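Local coordinates for alanine racemase, biosynthetic (Pseudomonas aeruginosa PAO1, PDB 6A2F), which is an alanine racemase family enzyme with a pyridoxal phosphate-bearing lysine, a TIM-barrel domain and a C-terminal domain rich in beta strands, at residues Val8-Ser11 with Ala12-His15; Ser190-Ser194 with Ala195-Thr199. One frame throughout, in Å; residues are numbered along the deposited sequence.

Overall arrangement
Both contacts are helix beginnings in the N-terminal TIM-barrel domain, each with an acid or amide side chain capping the first turn, but they hold different elements. Contact 1 starts helix 10-22 as the chain leaves strand 4-8, and it is partly buried, with Ser11 and Arg14 exposed. Contact 2 starts helix 194-199 after strand 189-190 and is buried, close to the modified Lys34 and a bound D-lysine. In contact 1 a carboxylate takes a hydroxyl bond and two weak backbone N-H bonds, whereas in contact 2 a neutral amide makes one good bond beside a serine that holds the cofactor phosphate. Their centres lie about 20 Å apart, their nearest atoms about 10 Å.

Contact 1: Val8-Ser11 with Ala12-His15; sequences VDLS and AIRH
Asp9 has CG trans to its backbone N (chi1 -172°), which swings the carboxylate forward over the first helical turn toward Ala12. Ser11 sets OG between its own N and carbonyl carbon (chi1 75°), turned back toward the same carboxylate. One oxygen, Asp9 OD1, then collects three donors. Ser11 OG gives Asp9 OD1 a hydrogen bond of 3.0 Å, on the syn lone pair. Weaker bonds reach Asp9 OD1 from the backbone, from Ala12 N at 3.2 Å and from Ser11 N. The methyl of Ala12 packs against the carboxylate, with its CB 3.6 Å from Asp9 CG. Regular helix bonds follow: Arg14 N to Leu10 O at 3.1 Å and His15 N to Ser11 O at 3.0 Å. On the inner side Ile13 CD1 meets Val8 CG1 at 4.3 Å and Leu10 CD2 at 4.4 Å, and Ile13 goes on to touch Val45 of helix 42-48. The guanidinium of Arg14 leads away to a salt bridge with Asp52. Val8, at the end of strand 4-8, pairs through its backbone with Arg355 and Ser357. An N-capped helix start results, Asp9 being the cap, with Val8 and Ile13 bracketing it as a hydrophobic staple where strand passes into helix.

Contact 2: Ser190-Ser194 with Ala195-Thr199; sequences SLANS and AAVLT
Asn193 folds its amide over the opening turn of helix 194-199 to reach Ala196. With chi1 at 54°, CG sits between the backbone N and the carbonyl carbon, and OD1 points at the helix start, where it accepts from Ala196 N at 3.1 Å. That donor lies a little off the amide plane. The same oxygen is flanked by methyls, with Ala196 CB 3.5 Å from Asn193 OD1. The backbone of Asn193 grips the next residue as well: Val197 N bonds to Asn193 O at 2.7 Å, approaching almost straight in line with the carbonyl.

Val197 holds CG1 trans to its backbone N (chi1 165°), so CG2 lies beside that N and close over the accepting carbonyl, Val197 CG2 to Asn193 O being 3.1 Å, a tight fit. Ala192 packs against the same methyl: Ala192 CB is 4.0 Å from Val197 CG2, and it is also 3.7 Å from Ala196 CB. Ala192 and Val197 stand on either side of the cap in sequence, the positions of a hydrophobic staple. Farther along, Thr199 OG1 returns to Ala195 O at 2.7 Å, coming from above the carbonyl plane.

The hydroxyl of Ser194 points away from the capping bonds, to the phosphate oxygen OP3 of the modified Lys34 and to the backbone N atoms of Gly211 and Met213. The buried N-H groups of Ala196 and Val197 are both satisfied by Asn193, which probably steadies the turn that carries Ser194. A helix beginning at the phosphate-binding serine would also be expected to present its positive end to the negatively charged phosphate.

Contact 1: Val8-Ser11 with Ala12-His15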
ATOM      1  N   VAL A   8       0.183  -6.924  16.339  1.00 10.70           N
ATOM      2  CA  VAL A   8       0.780  -5.699  16.853  1.00 10.58           C
ATOM      3  C   VAL A   8       1.021  -5.815  18.360  1.00 10.69           C
ATOM      4  O   VAL A   8       0.095  -6.089  19.140  1.00 10.62           O
ATOM      5  CB  VAL A   8      -0.089  -4.462  16.534  1.00 10.49           C
ATOM      6  CG1 VAL A   8       0.577  -3.184  17.023  1.00 10.45           C
ATOM      7  CG2 VAL A   8      -0.372  -4.369  15.042  1.00 10.44           C
ATOM      8  N   ASP A   9       2.277  -5.618  18.757  1.00 10.81           N
ATOM      9  CA  ASP A   9       2.659  -5.612  20.165  1.00 10.86           C
ATOM     10  C   ASP A   9       2.596  -4.188  20.715  1.00 10.87           C
ATOM     11  O   ASP A   9       3.535  -3.399  20.549  1.00 10.89           O
ATOM     12  CB  ASP A   9       4.058  -6.216  20.349  1.00 10.94           C
ATOM     13  CG  ASP A   9       4.434  -6.405  21.813  1.00 11.07           C
ATOM     14  OD1 ASP A   9       3.725  -5.886  22.704  1.00 11.20           O
ATOM     15  OD2 ASP A   9       5.447  -7.079  22.079  1.00 11.11           O
ATOM     16  N   LEU A  10       1.487  -3.875  21.381  1.00 10.93           N
ATOM     17  CA  LEU A  10       1.249  -2.535  21.917  1.00 10.89           C
ATOM     18  C   LEU A  10       2.211  -2.154  23.042  1.00 10.93           C
ATOM     19  O   LEU A  10       2.604  -0.994  23.164  1.00 11.04           O
ATOM     20  CB  LEU A  10      -0.204  -2.374  22.368  1.00 10.83           C
ATOM     21  CG  LEU A  10      -1.284  -2.391  21.275  1.00 10.87           C
ATOM     22  CD1 LEU A  10      -2.670  -2.499  21.893  1.00 10.74           C
ATOM     23  CD2 LEU A  10      -1.198  -1.180  20.352  1.00 10.78           C
ATOM     24  N   SER A  11       2.607  -3.132  23.849  1.00 11.01           N
ATOM     25  CA  SER A  11       3.523  -2.869  24.959  1.00 11.06           C
ATOM     26  C   SER A  11       4.972  -2.670  24.488  1.00 11.00           C
ATOM     27  O   SER A  11       5.783  -2.076  25.205  1.00 11.07           O
ATOM     28  CB  SER A  11       3.423  -3.965  26.024  1.00 11.13           C
ATOM     29  OG  SER A  11       4.063  -5.140  25.583  1.00 11.40           O
ATOM     30  N   ALA A  12       5.293  -3.151  23.287  1.00 10.85           N
ATOM     31  CA  ALA A  12       6.562  -2.797  22.645  1.00 10.76           C
ATOM     32  C   ALA A  12       6.583  -1.309  22.263  1.00 10.76           C
ATOM     33  O   ALA A  12       7.615  -0.645  22.384  1.00 10.76           O
ATOM     34  CB  ALA A  12       6.822  -3.673  21.430  1.00 10.66           C
ATOM     35  N   ILE A  13       5.439  -0.794  21.809  1.00 10.73           N
ATOM     36  CA  ILE A  13       5.296   0.626  21.478  1.00 10.65           C
ATOM     37  C   ILE A  13       5.454   1.485  22.738  1.00 10.71           C
ATOM     38  O   ILE A  13       6.141   2.510  22.710  1.00 10.72           O
ATOM     39  CB  ILE A  13       3.959   0.916  20.754  1.00 10.60           C
ATOM     40  CG1 ILE A  13       3.962   0.254  19.371  1.00 10.58           C
ATOM     41  CG2 ILE A  13       3.709   2.419  20.630  1.00 10.52           C
ATOM     42  CD1 ILE A  13       2.604   0.154  18.707  1.00 10.52           C
ATOM     43  N   ARG A  14       4.832   1.057  23.838  1.00 10.65           N
ATOM     44  CA  ARG A  14       5.000   1.724  25.136  1.00 10.72           C
ATOM     45  C   ARG A  14       6.476   1.756  25.544  1.00 10.77           C
ATOM     46  O   ARG A  14       6.976   2.789  25.986  1.00 10.73           O
ATOM     47  CB  ARG A  14       4.161   1.048  26.231  1.00 10.62           C
ATOM     48  CG  ARG A  14       2.655   1.161  26.038  1.00 10.58           C
ATOM     49  CD  ARG A  14       1.885   0.679  27.260  1.00 10.47           C
ATOM     50  NE  ARG A  14       1.866   1.677  28.325  1.00 10.47           N
ATOM     51  CZ  ARG A  14       1.265   1.524  29.504  1.00 10.51           C
ATOM     52  NH1 ARG A  14       0.623   0.400  29.797  1.00 10.56           N
ATOM     53  NH2 ARG A  14       1.310   2.501  30.400  1.00 10.39           N
ATOM     54  N   HIS A  15       7.157   0.622  25.380  1.00 10.98           N
ATOM     55  CA  HIS A  15       8.593   0.501  25.656  1.00 11.15           C
ATOM     56  C   HIS A  15       9.428   1.471  24.811  1.00 11.19           C
ATOM     57  O   HIS A  15      10.269   2.198  25.345  1.00 11.29           O
ATOM     58  CB  HIS A  15       9.064  -0.946  25.436  1.00 11.19           C
ATOM     59  CG  HIS A  15      10.527  -1.155  25.684  1.00 11.32           C
ATOM     60  ND1 HIS A  15      11.487  -0.917  24.722  1.00 11.39           N
ATOM     61  CD2 HIS A  15      11.193  -1.580  26.784  1.00 11.37           C
ATOM     62  CE1 HIS A  15      12.681  -1.180  25.222  1.00 11.38           C
ATOM     63  NE2 HIS A  15      12.530  -1.584  26.471  1.00 11.40           N
TER

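Contact 2: Ser190-Ser194 with Ala195-Thr199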
ATOM      1  N   SER A 190      10.602  22.674  18.715  1.00 16.78           N
ATOM      2  CA  SER A 190      10.624  21.268  18.327  1.00 16.13           C
ATOM      3  C   SER A 190      11.377  21.087  17.021  1.00 15.76           C
ATOM      4  O   SER A 190      11.077  21.760  16.029  1.00 15.75           O
ATOM      5  CB  SER A 190       9.204  20.719  18.207  1.00 15.95           C
ATOM      6  OG  SER A 190       9.225  19.335  17.928  1.00 15.92           O
ATOM      7  N   LEU A 191      12.347  20.173  17.028  1.00 15.37           N
ATOM      8  CA  LEU A 191      13.222  19.945  15.874  1.00 14.88           C
ATOM      9  C   LEU A 191      13.505  18.459  15.599  1.00 14.57           C
ATOM     10  O   LEU A 191      13.735  18.071  14.452  1.00 14.52           O
ATOM     11  CB  LEU A 191      14.534  20.719  16.061  1.00 14.81           C
ATOM     12  CG  LEU A 191      15.690  20.629  15.053  1.00 14.88           C
ATOM     13  CD1 LEU A 191      15.265  20.994  13.638  1.00 14.69           C
ATOM     14  CD2 LEU A 191      16.828  21.521  15.520  1.00 14.83           C
ATOM     15  N   ALA A 192      13.464  17.637  16.646  1.00 14.26           N
ATOM     16  CA  ALA A 192      13.953  16.256  16.577  1.00 13.92           C
ATOM     17  C   ALA A 192      12.924  15.205  16.148  1.00 13.71           C
ATOM     18  O   ALA A 192      11.934  14.966  16.855  1.00 13.59           O
ATOM     19  CB  ALA A 192      14.572  15.860  17.914  1.00 13.92           C
ATOM     20  N   ASN A 193      13.175  14.575  14.998  1.00 13.45           N
ATOM     21  CA  ASN A 193      12.504  13.316  14.626  1.00 13.20           C
ATOM     22  C   ASN A 193      13.194  12.129  15.330  1.00 13.15           C
ATOM     23  O   ASN A 193      14.091  12.337  16.151  1.00 13.04           O
ATOM     24  CB  ASN A 193      12.457  13.128  13.097  1.00 13.02           C
ATOM     25  CG  ASN A 193      13.830  13.231  12.433  1.00 12.98           C
ATOM     26  OD1 ASN A 193      14.872  13.217  13.096  1.00 13.06           O
ATOM     27  ND2 ASN A 193      13.831  13.328  11.108  1.00 12.67           N
ATOM     28  N   SER A 194      12.786  10.898  15.014  1.00 13.18           N
ATOM     29  CA  SER A 194      13.353   9.704  15.656  1.00 13.19           C
ATOM     30  C   SER A 194      14.871   9.675  15.525  1.00 13.35           C
ATOM     31  O   SER A 194      15.589   9.495  16.514  1.00 13.16           O
ATOM     32  CB  SER A 194      12.761   8.423  15.067  1.00 13.13           C
ATOM     33  OG  SER A 194      11.373   8.317  15.326  1.00 12.97           O
ATOM     34  N   ALA A 195      15.343   9.873  14.296  1.00 13.57           N
ATOM     35  CA  ALA A 195      16.766   9.939  13.997  1.00 13.83           C
ATOM     36  C   ALA A 195      17.490  10.884  14.953  1.00 14.15           C
ATOM     37  O   ALA A 195      18.471  10.495  15.596  1.00 14.39           O
ATOM     38  CB  ALA A 195      16.983  10.359  12.549  1.00 13.68           C
ATOM     39  N   ALA A 196      16.982  12.110  15.063  1.00 14.29           N
ATOM     40  CA  ALA A 196      17.598  13.129  15.898  1.00 14.46           C
ATOM     41  C   ALA A 196      17.426  12.854  17.389  1.00 14.65           C
ATOM     42  O   ALA A 196      18.301  13.201  18.184  1.00 14.64           O
ATOM     43  CB  ALA A 196      17.063  14.511  15.540  1.00 14.50           C
ATOM     44  N   VAL A 197      16.308  12.230  17.767  1.00 14.94           N
ATOM     45  CA  VAL A 197      16.050  11.878  19.171  1.00 15.27           C
ATOM     46  C   VAL A 197      17.161  10.971  19.693  1.00 15.67           C
ATOM     47  O   VAL A 197      17.553  11.054  20.863  1.00 15.79           O
ATOM     48  CB  VAL A 197      14.674  11.192  19.365  1.00 15.12           C
ATOM     49  CG1 VAL A 197      14.580  10.502  20.723  1.00 14.90           C
ATOM     50  CG2 VAL A 197      13.548  12.202  19.213  1.00 14.97           C
ATOM     51  N   LEU A 198      17.678  10.123  18.810  1.00 15.94           N
ATOM     52  CA  LEU A 198      18.696   9.155  19.187  1.00 16.56           C
ATOM     53  C   LEU A 198      20.127   9.659  19.005  1.00 17.13           C
ATOM     54  O   LEU A 198      21.034   9.177  19.675  1.00 17.13           O
ATOM     55  CB  LEU A 198      18.494   7.836  18.430  1.00 16.23           C
ATOM     56  CG  LEU A 198      17.318   6.956  18.865  1.00 16.15           C
ATOM     57  CD1 LEU A 198      16.861   6.072  17.710  1.00 16.10           C
ATOM     58  CD2 LEU A 198      17.660   6.124  20.096  1.00 15.96           C
ATOM     59  N   THR A 199      20.334  10.622  18.108  1.00 18.05           N
ATOM     60  CA  THR A 199      21.698  10.990  17.724  1.00 18.82           C
ATOM     61  C   THR A 199      22.067  12.477  17.775  1.00 19.59           C
ATOM     62  O   THR A 199      23.257  12.803  17.785  1.00 20.23           O
ATOM     63  CB  THR A 199      22.062  10.425  16.336  1.00 18.83           C
ATOM     64  OG1 THR A 199      21.156  10.943  15.357  1.00 19.09           O
ATOM     65  CG2 THR A 199      21.999   8.894  16.337  1.00 18.52           C
TER